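Local coordinates for TfuB1 (Thermobifida fusca, PDB 6JX3), which binds the leader peptide of a lasso peptide precursor through its RRE domain, probably to present that precursor for processing by partner enzymes, at residues I23-T28 with M32-G37; Q54-G59 with A63-F68; Q67-E72 with T78-D83. All coordinates share one frame; numbering follows the deposited sequence. Where two conformers were deposited one is given.

Overall arrangement
The three contacts come in order along the chain and trace the small winged-helix-like fold of an RRE. Interaction 1 pairs the first two strands of a three-stranded antiparallel sheet. Interaction 2 joins helix 47-57 to helix 62-72; interaction 3 begins on the segment where interaction 2 ends, sharing Q67 and F68, and leads to helix 77-93. Their centres are about 10 Å apart. Interaction 1 lies across the chain's centre from both, its centre about 19 Å from interaction 2 and 24 Å from interaction 3. It still meets interaction 2, where M32 and Q27 pack on Q54. Sheet and helices thus form one compact body, and interactions 1 and 3 both include residues that touch a bound peptide.

Interaction 1 (I23-T28 with M32-G37); sequences ISVAQT and MVLLDG. With ZN (zinc ion), chain C.
I23 and V25 pack against L34 and M32 on one face of a beta hairpin, whose strands 23-27 and 32-36 run antiparallel, their axes 155° apart. S24-L35 and A26-V33 are its hydrogen-bonded pairs, each closed by two straight N-H to O=C bonds; S24 N reaches L35 O at 2.9 Å. Strand 41-45 bonds to the far edge of 32-36, so the hairpin forms two thirds of the sheet in this PqqD-like, winged-helix fold.

I23 can be followed outward from its backbone. CB is 4.1 Å from L35 O; CG2 meets the same oxygen at 3.9 Å and L34 CD2 at 4.0 Å. On the longer branch CG1 is anti to the carbonyl carbon (chi1 -57°), and a second bend brings CD1 across D36, 3.6 Å from OD2 and close to D36 CA. A branched, wholly apolar residue suits this place, since it shields one side of the aspartate while remaining compatible with an extended backbone.

V25 sits between two larger partners. Its CG1 meets M32 CE at 3.5 Å: the extended thioether chain brings that methyl against the valine, while the M32 side chain also touches A50 and V53 of helix 47-57. V25 CG2 presses on L34 CD2 at 3.4 Å, tighter than usual for two methyls. On the other face L35 packs on an aromatic side chain of the bound peptide.

D36 ends the strand. Its OD1 accepts from the backbone N of R38 and of S39, which holds the carboxylate in place, while OD2 binds zinc at 2.0 Å beside E22 OE2 and a water.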
ATOM      1  N   ILE A  23      -5.098   8.674  -9.000  1.00 14.62           N
ATOM      2  CA  ILE A  23      -5.117   8.287  -7.595  1.00 13.83           C
ATOM      3  C   ILE A  23      -4.667   9.459  -6.736  1.00 15.50           C
ATOM      4  O   ILE A  23      -3.622  10.067  -6.992  1.00 17.31           O
ATOM      5  CB  ILE A  23      -4.217   7.066  -7.352  1.00 14.39           C
ATOM      6  CG1 ILE A  23      -4.643   5.886  -8.228  1.00 15.08           C
ATOM      7  CG2 ILE A  23      -4.217   6.717  -5.867  1.00 15.34           C
ATOM      8  CD1 ILE A  23      -6.125   5.495  -8.072  1.00 17.74           C
ATOM      9  N   SER A  24      -5.455   9.785  -5.715  1.00 16.14           N
ATOM     10  CA  SER A  24      -5.087  10.759  -4.699  0.60 16.81           C
ATOM     11  C   SER A  24      -4.920  10.046  -3.366  1.00 15.83           C
ATOM     12  O   SER A  24      -5.472   8.967  -3.148  1.00 17.16           O
ATOM     13  CB  SER A  24      -6.146  11.866  -4.571  0.60 15.94           C
ATOM     14  OG  SER A  24      -6.228  12.628  -5.763  0.60 19.09           O
ATOM     15  N   VAL A  25      -4.166  10.670  -2.465  1.00 15.61           N
ATOM     16  CA  VAL A  25      -3.874  10.104  -1.158  1.00 15.86           C
ATOM     17  C   VAL A  25      -4.287  11.084  -0.076  1.00 15.76           C
ATOM     18  O   VAL A  25      -4.114  12.297  -0.227  1.00 17.75           O
ATOM     19  CB  VAL A  25      -2.373   9.792  -1.014  1.00 18.96           C
ATOM     20  CG1 VAL A  25      -2.105   9.038   0.287  1.00 27.12           C
ATOM     21  CG2 VAL A  25      -1.852   9.036  -2.249  1.00 25.53           C
ATOM     22  N   ALA A  26      -4.791  10.562   1.033  1.00 19.92           N
ATOM     23  CA  ALA A  26      -5.019  11.386   2.211  1.00 22.95           C
ATOM     24  C   ALA A  26      -4.514  10.645   3.440  1.00 26.47           C
ATOM     25  O   ALA A  26      -4.626   9.419   3.524  1.00 23.74           O
ATOM     26  CB  ALA A  26      -6.503  11.732   2.377  1.00 21.27           C
ATOM     27  N   GLN A  27      -3.941  11.386   4.386  1.00 26.80           N
ATOM     28  CA  GLN A  27      -3.662  10.857   5.716  1.00 33.63           C
ATOM     29  C   GLN A  27      -4.798  11.270   6.645  1.00 31.85           C
ATOM     30  O   GLN A  27      -5.064  12.465   6.808  1.00 46.92           O
ATOM     31  CB  GLN A  27      -2.321  11.367   6.242  1.00 32.99           C
ATOM     32  CG  GLN A  27      -1.155  11.116   5.301  1.00 36.58           C
ATOM     33  CD  GLN A  27      -0.806   9.644   5.184  1.00 38.97           C
ATOM     34  OE1 GLN A  27      -1.149   8.840   6.052  1.00 47.52           O
ATOM     35  NE2 GLN A  27      -0.112   9.285   4.113  1.00 45.30           N
ATOM     36  N   THR A  28      -5.469  10.288   7.247  1.00 35.82           N
ATOM     37  CA  THR A  28      -6.625  10.539   8.104  1.00 38.18           C
ATOM     38  C   THR A  28      -6.426   9.883   9.464  1.00 47.50           C
ATOM     39  O   THR A  28      -5.418   9.217   9.722  1.00 42.98           O
ATOM     40  CB  THR A  28      -7.920  10.024   7.468  1.00 39.80           C
ATOM     41  OG1 THR A  28      -8.035   8.610   7.680  1.00 34.73           O
ATOM     42  CG2 THR A  28      -7.896  10.293   5.998  1.00 36.22           C
ATOM     43  N   MET A  32      -4.001   5.829   6.126  1.00 29.16           N
ATOM     44  CA  MET A  32      -3.795   6.277   4.753  1.00 22.26           C
ATOM     45  C   MET A  32      -4.926   5.785   3.865  1.00 23.21           C
ATOM     46  O   MET A  32      -5.304   4.608   3.912  1.00 20.10           O
ATOM     47  CB  MET A  32      -2.457   5.778   4.212  1.00 22.57           C
ATOM     48  CG  MET A  32      -2.211   6.092   2.745  1.00 24.99           C
ATOM     49  SD  MET A  32      -0.491   5.759   2.289  1.00 34.71           S
ATOM     50  CE  MET A  32      -0.526   5.915   0.514  1.00 32.23           C
ATOM     51  N   VAL A  33      -5.465   6.690   3.055  1.00 16.48           N
ATOM     52  CA  VAL A  33      -6.574   6.406   2.154  0.55 17.33           C
ATOM     53  C   VAL A  33      -6.153   6.770   0.736  1.00 15.34           C
ATOM     54  O   VAL A  33      -5.473   7.784   0.530  1.00 18.40           O
ATOM     55  CB  VAL A  33      -7.832   7.191   2.582  0.55 17.18           C
ATOM     56  CG1 VAL A  33      -8.976   6.948   1.622  0.55 16.06           C
ATOM     57  CG2 VAL A  33      -8.221   6.819   4.011  0.55 18.92           C
ATOM     58  N   LEU A  34      -6.549   5.944  -0.237  1.00 13.43           N
ATOM     59  CA  LEU A  34      -6.283   6.170  -1.649  1.00 14.54           C
ATOM     60  C   LEU A  34      -7.620   6.309  -2.349  1.00 15.68           C
ATOM     61  O   LEU A  34      -8.513   5.487  -2.141  1.00 20.40           O
ATOM     62  CB  LEU A  34      -5.503   5.013  -2.281  1.00 14.82           C
ATOM     63  CG  LEU A  34      -4.065   4.765  -1.809  1.00 23.11           C
ATOM     64  CD1 LEU A  34      -3.443   3.593  -2.561  1.00 26.19           C
ATOM     65  CD2 LEU A  34      -3.262   5.985  -2.039  1.00 28.18           C
ATOM     66  N   LEU A  35      -7.753   7.345  -3.162  1.00 14.92           N
ATOM     67  CA  LEU A  35      -8.997   7.644  -3.851  1.00 16.43           C
ATOM     68  C   LEU A  35      -8.756   7.571  -5.343  1.00 15.88           C
ATOM     69  O   LEU A  35      -7.820   8.196  -5.851  1.00 15.63           O
ATOM     70  CB  LEU A  35      -9.509   9.037  -3.472  1.00 16.74           C
ATOM     71  CG  LEU A  35     -10.556   9.618  -4.417  1.00 20.38           C
ATOM     72  CD1 LEU A  35     -11.881   8.856  -4.257  1.00 20.18           C
ATOM     73  CD2 LEU A  35     -10.723  11.104  -4.124  1.00 20.60           C
ATOM     74  N   ASP A  36      -9.602   6.823  -6.048  1.00 13.27           N
ATOM     75  CA  ASP A  36      -9.575   6.813  -7.503  1.00 16.25           C
ATOM     76  C   ASP A  36     -10.555   7.862  -8.007  1.00 16.56           C
ATOM     77  O   ASP A  36     -11.771   7.699  -7.871  1.00 17.64           O
ATOM     78  CB  ASP A  36      -9.928   5.434  -8.038  1.00 15.10           C
ATOM     79  CG  ASP A  36      -9.724   5.331  -9.529  1.00 16.26           C
ATOM     80  OD1 ASP A  36     -10.242   6.181 -10.281  1.00 15.03           O
ATOM     81  OD2 ASP A  36      -9.027   4.395  -9.955  1.00 18.36           O
ATOM     82  N   GLY A  37     -10.022   8.930  -8.601  1.00 15.97           N
ATOM     83  CA  GLY A  37     -10.834  10.067  -8.997  1.00 18.99           C
ATOM     84  C   GLY A  37     -11.739   9.808 -10.176  1.00 22.01           C
ATOM     85  O   GLY A  37     -12.637  10.614 -10.437  1.00 22.86           O
TER
HETATM   86 ZN    ZN C 101      -8.728   4.306 -11.942  1.00 17.05          ZN
HETATM   87  O   HOH W   1      -8.148  11.327  -7.094  1.00 22.49           O
HETATM   88  O   HOH W   2      -8.132   2.278 -12.047  1.00 15.65           O

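Interaction 2 (Q54-G59 with A63-F68); sequences QRLLDG and ADVAQF. With ZN (zinc ion), chain D; ZN (zinc ion), chain E.
In the three-helix bundle of this winged-helix-like PqqD fold, helices 47-57 and 62-72 meet through R55, which lays its side chain across V65 and F68. Their CA atoms come nearest at R55 and V65, 6.7 Å apart. G59 is the first residue to leave helical angles, in a Schellman motif: G59 N bonds back to L56 O, and the positive phi favours glycine, because a CB would jam against the preceding carbonyl.

R55 does most of the work. Its CB touches V65 CG2 at 3.8 Å. The extended chi2 (-170°) carries CD over the F68 ring face in a CH-pi contact, 4.1 Å from the centroid of F68, and the bend at chi3 (49°) then lays the guanidinium over F68 CB, which is 3.8 Å from R55 CZ. The guanidinium plane lies only 10° from that of the ring. V65 CG2 and D64 CB lie at the guanidinium's edge. Deeper down, V65 CG2 also meets L56 CD2 at 3.9 Å, and these two branched residues continue into the core, touching I84 and V88 of helix 77-93.

D64 faces the first helix as well, but its OD2 binds a zinc ion. D58, the residue before G59, holds a second zinc ion through its own OD2.

No hydrogen bond crosses the interface, and R55 NE is buried without a partner. R55 gives its aliphatic stem to V65 and the F68 ring, and the flat face of its guanidinium to F68 CB; it packs rather than bonds here. Any attraction between R55 NH2 and D64 OD2, 4.9 Å apart, is probably weakened by the zinc ion on that carboxylate.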
ATOM      1  N   GLN A  54       4.390   4.023   0.950  1.00 13.27           N
ATOM      2  CA  GLN A  54       5.175   5.249   1.074  1.00 15.32           C
ATOM      3  C   GLN A  54       6.633   5.018   0.691  1.00 14.27           C
ATOM      4  O   GLN A  54       7.234   5.839  -0.005  1.00 17.94           O
ATOM      5  CB  GLN A  54       5.075   5.799   2.498  1.00 21.81           C
ATOM      6  CG  GLN A  54       3.733   6.451   2.786  1.00 24.17           C
ATOM      7  CD  GLN A  54       3.385   6.444   4.263  1.00 42.03           C
ATOM      8  OE1 GLN A  54       4.196   6.047   5.105  1.00 40.09           O
ATOM      9  NE2 GLN A  54       2.169   6.874   4.586  1.00 36.82           N
ATOM     10  N   ARG A  55       7.215   3.891   1.110  1.00 14.39           N
ATOM     11  CA  ARG A  55       8.619   3.659   0.781  0.96 11.29           C
ATOM     12  C   ARG A  55       8.793   3.316  -0.690  1.00 16.82           C
ATOM     13  O   ARG A  55       9.776   3.732  -1.313  1.00 17.15           O
ATOM     14  CB  ARG A  55       9.190   2.558   1.670  1.00 15.68           C
ATOM     15  CG  ARG A  55       9.456   3.033   3.094  1.00 24.17           C
ATOM     16  CD  ARG A  55      10.245   2.004   3.879  0.73 24.15           C
ATOM     17  NE  ARG A  55      11.408   1.564   3.117  0.20 25.17           N
ATOM     18  CZ  ARG A  55      12.665   1.858   3.427  0.46 31.47           C
ATOM     19  NH1 ARG A  55      12.941   2.594   4.499  0.95 35.40           N
ATOM     20  NH2 ARG A  55      13.645   1.412   2.659  1.00 33.24           N
ATOM     21  N   LEU A  56       7.839   2.585  -1.278  1.00 14.20           N
ATOM     22  CA  LEU A  56       7.915   2.338  -2.715  1.00 15.85           C
ATOM     23  C   LEU A  56       7.811   3.640  -3.505  1.00 17.26           C
ATOM     24  O   LEU A  56       8.528   3.832  -4.493  1.00 16.36           O
ATOM     25  CB  LEU A  56       6.828   1.352  -3.142  1.00 16.23           C
ATOM     26  CG  LEU A  56       7.022  -0.076  -2.629  1.00 13.98           C
ATOM     27  CD1 LEU A  56       5.843  -0.936  -3.068  1.00 14.51           C
ATOM     28  CD2 LEU A  56       8.330  -0.689  -3.117  1.00 16.46           C
ATOM     29  N   LEU A  57       6.926   4.547  -3.081  1.00 14.81           N
ATOM     30  CA  LEU A  57       6.777   5.811  -3.790  1.00 18.25           C
ATOM     31  C   LEU A  57       8.016   6.679  -3.639  1.00 20.17           C
ATOM     32  O   LEU A  57       8.309   7.488  -4.526  1.00 20.47           O
ATOM     33  CB  LEU A  57       5.542   6.560  -3.293  1.00 16.95           C
ATOM     34  CG  LEU A  57       4.225   5.910  -3.721  1.00 18.53           C
ATOM     35  CD1 LEU A  57       3.044   6.662  -3.136  1.00 21.97           C
ATOM     36  CD2 LEU A  57       4.150   5.837  -5.248  1.00 21.42           C
ATOM     37  N   ASP A  58       8.760   6.508  -2.546  1.00 18.08           N
ATOM     38  CA  ASP A  58      10.042   7.192  -2.380  1.00 21.01           C
ATOM     39  C   ASP A  58      11.090   6.734  -3.381  1.00 28.83           C
ATOM     40  O   ASP A  58      12.156   7.355  -3.470  1.00 28.70           O
ATOM     41  CB  ASP A  58      10.596   6.961  -0.979  1.00 18.49           C
ATOM     42  CG  ASP A  58       9.872   7.741   0.080  1.00 24.00           C
ATOM     43  OD1 ASP A  58       9.149   8.716  -0.236  1.00 26.78           O
ATOM     44  OD2 ASP A  58      10.031   7.354   1.248  1.00 27.49           O
ATOM     45  N   GLY A  59      10.832   5.657  -4.112  1.00 18.85           N
ATOM     46  CA  GLY A  59      11.804   5.088  -5.016  1.00 22.92           C
ATOM     47  C   GLY A  59      12.579   3.913  -4.462  1.00 23.41           C
ATOM     48  O   GLY A  59      13.505   3.442  -5.125  1.00 24.23           O
ATOM     49  N   ALA A  63      12.885  -4.895  -2.382  1.00 14.00           N
ATOM     50  CA  ALA A  63      13.918  -5.520  -1.569  1.00 16.25           C
ATOM     51  C   ALA A  63      14.335  -4.612  -0.417  1.00 16.02           C
ATOM     52  O   ALA A  63      14.527  -5.081   0.711  1.00 14.80           O
ATOM     53  CB  ALA A  63      15.121  -5.858  -2.442  1.00 17.05           C
ATOM     54  N   ASP A  64      14.508  -3.317  -0.696  1.00 14.58           N
ATOM     55  CA  ASP A  64      14.744  -2.334   0.359  1.00 14.43           C
ATOM     56  C   ASP A  64      13.656  -2.401   1.419  1.00 14.80           C
ATOM     57  O   ASP A  64      13.928  -2.328   2.621  1.00 16.29           O
ATOM     58  CB  ASP A  64      14.721  -0.925  -0.212  1.00 14.97           C
ATOM     59  CG  ASP A  64      15.939  -0.563  -0.998  1.00 21.78           C
ATOM     60  OD1 ASP A  64      16.967  -1.284  -0.978  1.00 20.82           O
ATOM     61  OD2 ASP A  64      15.822   0.491  -1.655  1.00 22.16           O
ATOM     62  N   VAL A  65      12.399  -2.437   0.974  1.00 13.83           N
ATOM     63  CA  VAL A  65      11.289  -2.400   1.913  1.00 13.40           C
ATOM     64  C   VAL A  65      11.261  -3.671   2.740  1.00 15.82           C
ATOM     65  O   VAL A  65      10.963  -3.637   3.937  1.00 15.64           O
ATOM     66  CB  VAL A  65       9.962  -2.166   1.175  1.00 12.65           C
ATOM     67  CG1 VAL A  65       8.787  -2.133   2.176  1.00 16.61           C
ATOM     68  CG2 VAL A  65      10.046  -0.877   0.375  1.00 16.17           C
ATOM     69  N   ALA A  66      11.582  -4.814   2.125  1.00 13.69           N
ATOM     70  CA  ALA A  66      11.645  -6.048   2.901  1.00 16.13           C
ATOM     71  C   ALA A  66      12.706  -5.945   3.988  1.00 17.64           C
ATOM     72  O   ALA A  66      12.477  -6.357   5.131  1.00 16.84           O
ATOM     73  CB  ALA A  66      11.926  -7.242   1.984  1.00 15.08           C
ATOM     74  N   GLN A  67      13.865  -5.377   3.648  1.00 18.18           N
ATOM     75  CA  GLN A  67      14.932  -5.205   4.632  1.00 19.58           C
ATOM     76  C   GLN A  67      14.479  -4.303   5.764  1.00 20.78           C
ATOM     77  O   GLN A  67      14.745  -4.577   6.940  1.00 21.35           O
ATOM     78  CB  GLN A  67      16.173  -4.625   3.954  1.00 19.28           C
ATOM     79  CG  GLN A  67      17.415  -4.562   4.845  1.00 25.48           C
ATOM     80  CD  GLN A  67      17.730  -5.887   5.515  1.00 41.22           C
ATOM     81  OE1 GLN A  67      17.720  -6.941   4.875  1.00 47.10           O
ATOM     82  NE2 GLN A  67      18.000  -5.841   6.817  1.00 50.53           N
ATOM     83  N   PHE A  68      13.785  -3.220   5.423  1.00 16.22           N
ATOM     84  CA  PHE A  68      13.241  -2.337   6.443  1.00 20.51           C
ATOM     85  C   PHE A  68      12.268  -3.087   7.340  1.00 21.43           C
ATOM     86  O   PHE A  68      12.376  -3.038   8.572  1.00 21.87           O
ATOM     87  CB  PHE A  68      12.555  -1.145   5.781  1.00 19.11           C
ATOM     88  CG  PHE A  68      11.619  -0.415   6.688  1.00 26.38           C
ATOM     89  CD1 PHE A  68      12.092   0.510   7.598  1.00 41.55           C
ATOM     90  CD2 PHE A  68      10.267  -0.666   6.635  1.00 29.35           C
ATOM     91  CE1 PHE A  68      11.223   1.170   8.437  1.00 37.79           C
ATOM     92  CE2 PHE A  68       9.404  -0.024   7.476  1.00 35.80           C
ATOM     93  CZ  PHE A  68       9.879   0.897   8.376  1.00 33.43           C
TER
HETATM   94 ZN    ZN D 102       9.384   8.324   2.626  0.82 27.34          ZN
HETATM   95 ZN    ZN E 103      17.353   1.294  -2.533  0.84 22.27          ZN
HETATM   96  O   HOH W   3       8.502   7.223   4.331  1.00 28.44           O
HETATM   97  O   HOH W   4      16.670   3.306  -2.996  1.00 30.68           O

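Interaction 3 (Q67-E72 with T78-D83); sequences QFLTSE and TDAERD
L69 and A80 bring the two helical segments together: their CA atoms are 6.5 Å apart, the nearest between 67-72 and 78-83, and both CB atoms are directed into the interface. So close an approach suits alanine, whose short methyl fits against L69 CB and T70 CG2. L69 straddles it, with CB and CD1 each 4.1 Å from A80 CB; a chi1 of -70° helps bring CD1 against that methyl. The same side chain goes on to touch I84 and, on helix 47-57, I52. This is the packing of the second helix of the three-helix bundle of the winged-helix-like fold, 62-72, on the long third helix, 77-93, across the loop that joins them.

The segment 67-72 ends its helix, and a threonine suits it because both its branches are used. In the conformer described, T70 OG1 donates to Q67 O at 3.0 Å, which turns CG2 toward A80 CB; Q67 O also accepts from S71 N. Both helices meet the bound peptide: T70 O and the backbone of E72 hydrogen-bond to it from one helix, and D83 OD1 hydrogen-bonds to one of its aromatic side chains from the other.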
ATOM      1  N   GLN A  67      13.865  -5.377   3.648  1.00 18.18           N
ATOM      2  CA  GLN A  67      14.932  -5.205   4.632  1.00 19.58           C
ATOM      3  C   GLN A  67      14.479  -4.303   5.764  1.00 20.78           C
ATOM      4  O   GLN A  67      14.745  -4.577   6.940  1.00 21.35           O
ATOM      5  CB  GLN A  67      16.173  -4.625   3.954  1.00 19.28           C
ATOM      6  CG  GLN A  67      17.415  -4.562   4.845  1.00 25.48           C
ATOM      7  CD  GLN A  67      17.730  -5.887   5.515  1.00 41.22           C
ATOM      8  OE1 GLN A  67      17.720  -6.941   4.875  1.00 47.10           O
ATOM      9  NE2 GLN A  67      18.000  -5.841   6.817  1.00 50.53           N
ATOM     10  N   PHE A  68      13.785  -3.220   5.423  1.00 16.22           N
ATOM     11  CA  PHE A  68      13.241  -2.337   6.443  1.00 20.51           C
ATOM     12  C   PHE A  68      12.268  -3.087   7.340  1.00 21.43           C
ATOM     13  O   PHE A  68      12.376  -3.038   8.572  1.00 21.87           O
ATOM     14  CB  PHE A  68      12.555  -1.145   5.781  1.00 19.11           C
ATOM     15  CG  PHE A  68      11.619  -0.415   6.688  1.00 26.38           C
ATOM     16  CD1 PHE A  68      12.092   0.510   7.598  1.00 41.55           C
ATOM     17  CD2 PHE A  68      10.267  -0.666   6.635  1.00 29.35           C
ATOM     18  CE1 PHE A  68      11.223   1.170   8.437  1.00 37.79           C
ATOM     19  CE2 PHE A  68       9.404  -0.024   7.476  1.00 35.80           C
ATOM     20  CZ  PHE A  68       9.879   0.897   8.376  1.00 33.43           C
ATOM     21  N   LEU A  69      11.318  -3.812   6.738  1.00 17.91           N
ATOM     22  CA  LEU A  69      10.311  -4.485   7.550  1.00 16.01           C
ATOM     23  C   LEU A  69      10.951  -5.468   8.521  1.00 17.21           C
ATOM     24  O   LEU A  69      10.556  -5.531   9.686  1.00 19.79           O
ATOM     25  CB  LEU A  69       9.292  -5.201   6.662  1.00 17.22           C
ATOM     26  CG  LEU A  69       8.339  -4.302   5.875  1.00 15.16           C
ATOM     27  CD1 LEU A  69       7.431  -5.169   5.045  1.00 17.59           C
ATOM     28  CD2 LEU A  69       7.511  -3.429   6.826  1.00 21.09           C
ATOM     29  N   THR A  70      11.938  -6.245   8.064  1.00 18.65           N
ATOM     30  CA  THR A  70      12.551  -7.221   8.960  0.63 23.36           C
ATOM     31  C   THR A  70      13.365  -6.550  10.050  1.00 26.02           C
ATOM     32  O   THR A  70      13.482  -7.094  11.155  1.00 27.20           O
ATOM     33  CB  THR A  70      13.429  -8.202   8.187  0.63 23.50           C
ATOM     34  OG1 THR A  70      14.580  -7.528   7.653  0.63 21.74           O
ATOM     35  CG2 THR A  70      12.635  -8.788   7.076  0.63 24.12           C
ATOM     36  N   SER A  71      13.916  -5.370   9.776  1.00 24.72           N
ATOM     37  CA  SER A  71      14.709  -4.692  10.790  1.00 26.85           C
ATOM     38  C   SER A  71      13.844  -3.974  11.810  1.00 28.55           C
ATOM     39  O   SER A  71      14.301  -3.724  12.931  1.00 33.21           O
ATOM     40  CB  SER A  71      15.671  -3.707  10.124  1.00 28.44           C
ATOM     41  OG  SER A  71      14.987  -2.539   9.711  1.00 30.86           O
ATOM     42  N   GLU A  72      12.597  -3.660  11.460  1.00 24.06           N
ATOM     43  CA  GLU A  72      11.719  -2.874  12.310  1.00 25.99           C
ATOM     44  C   GLU A  72      10.614  -3.680  12.961  1.00 27.10           C
ATOM     45  O   GLU A  72      10.109  -3.272  14.013  1.00 24.36           O
ATOM     46  CB  GLU A  72      11.081  -1.744  11.501  1.00 29.25           C
ATOM     47  CG  GLU A  72      12.088  -0.700  11.074  1.00 39.81           C
ATOM     48  CD  GLU A  72      12.851  -0.136  12.251  1.00 42.41           C
ATOM     49  OE1 GLU A  72      12.194   0.332  13.204  1.00 39.06           O
ATOM     50  OE2 GLU A  72      14.102  -0.171  12.223  1.00 46.89           O
ATOM     51  N   THR A  78      11.599 -13.629   4.346  1.00 21.52           N
ATOM     52  CA  THR A  78      10.803 -14.316   3.339  0.52 19.20           C
ATOM     53  C   THR A  78       9.348 -13.860   3.390  1.00 21.44           C
ATOM     54  O   THR A  78       8.743 -13.581   2.348  1.00 19.96           O
ATOM     55  CB  THR A  78      10.937 -15.829   3.531  0.52 24.26           C
ATOM     56  OG1 THR A  78      12.325 -16.156   3.634  0.52 31.03           O
ATOM     57  CG2 THR A  78      10.399 -16.571   2.338  0.52 24.33           C
ATOM     58  N   ASP A  79       8.768 -13.770   4.585  1.00 19.28           N
ATOM     59  CA  ASP A  79       7.385 -13.332   4.707  0.52 22.00           C
ATOM     60  C   ASP A  79       7.226 -11.887   4.258  1.00 14.96           C
ATOM     61  O   ASP A  79       6.225 -11.534   3.627  1.00 15.81           O
ATOM     62  CB  ASP A  79       6.909 -13.488   6.148  0.52 18.15           C
ATOM     63  CG  ASP A  79       6.584 -14.924   6.500  0.52 27.33           C
ATOM     64  OD1 ASP A  79       6.286 -15.710   5.578  0.52 27.02           O
ATOM     65  OD2 ASP A  79       6.638 -15.262   7.700  0.52 25.71           O
ATOM     66  N   ALA A  80       8.204 -11.040   4.590  1.00 14.26           N
ATOM     67  CA  ALA A  80       8.137  -9.644   4.179  1.00 15.92           C
ATOM     68  C   ALA A  80       8.128  -9.524   2.668  1.00 15.83           C
ATOM     69  O   ALA A  80       7.327  -8.769   2.109  1.00 13.29           O
ATOM     70  CB  ALA A  80       9.310  -8.857   4.757  1.00 15.82           C
ATOM     71  N   GLU A  81       9.002 -10.275   1.985  1.00 13.72           N
ATOM     72  CA  GLU A  81       9.014 -10.216   0.527  1.00 14.56           C
ATOM     73  C   GLU A  81       7.687 -10.680  -0.061  1.00 14.81           C
ATOM     74  O   GLU A  81       7.188 -10.079  -1.015  1.00 14.65           O
ATOM     75  CB  GLU A  81      10.155 -11.058  -0.037  1.00 16.34           C
ATOM     76  CG  GLU A  81      11.524 -10.538   0.340  1.00 14.49           C
ATOM     77  CD  GLU A  81      12.622 -11.179  -0.462  1.00 20.91           C
ATOM     78  OE1 GLU A  81      12.372 -11.478  -1.641  1.00 16.84           O
ATOM     79  OE2 GLU A  81      13.726 -11.358   0.087  1.00 24.39           O
ATOM     80  N   ARG A  82       7.114 -11.759   0.477  1.00 13.03           N
ATOM     81  CA  ARG A  82       5.839 -12.233  -0.053  1.00 13.67           C
ATOM     82  C   ARG A  82       4.731 -11.240   0.218  1.00 14.76           C
ATOM     83  O   ARG A  82       3.869 -11.018  -0.636  1.00 16.58           O
ATOM     84  CB  ARG A  82       5.460 -13.571   0.560  1.00 18.09           C
ATOM     85  CG  ARG A  82       6.387 -14.692   0.304  1.00 28.69           C
ATOM     86  CD  ARG A  82       5.532 -15.932   0.303  1.00 49.28           C
ATOM     87  NE  ARG A  82       5.348 -16.397   1.675  1.00 54.65           N
ATOM     88  CZ  ARG A  82       6.296 -16.981   2.397  1.00 52.39           C
ATOM     89  NH1 ARG A  82       6.047 -17.361   3.645  1.00 45.41           N
ATOM     90  NH2 ARG A  82       7.476 -17.229   1.853  1.00 48.61           N
ATOM     91  N   ASP A  83       4.727 -10.649   1.414  1.00 15.88           N
ATOM     92  CA  ASP A  83       3.668  -9.714   1.759  1.00 13.91           C
ATOM     93  C   ASP A  83       3.750  -8.453   0.912  1.00 16.41           C
ATOM     94  O   ASP A  83       2.716  -7.896   0.518  1.00 15.36           O
ATOM     95  CB  ASP A  83       3.742  -9.361   3.240  1.00 18.44           C
ATOM     96  CG  ASP A  83       3.246 -10.477   4.136  1.00 21.23           C
ATOM     97  OD1 ASP A  83       3.363 -10.315   5.372  1.00 22.68           O
ATOM     98  OD2 ASP A  83       2.765 -11.511   3.616  1.00 23.47           O
TER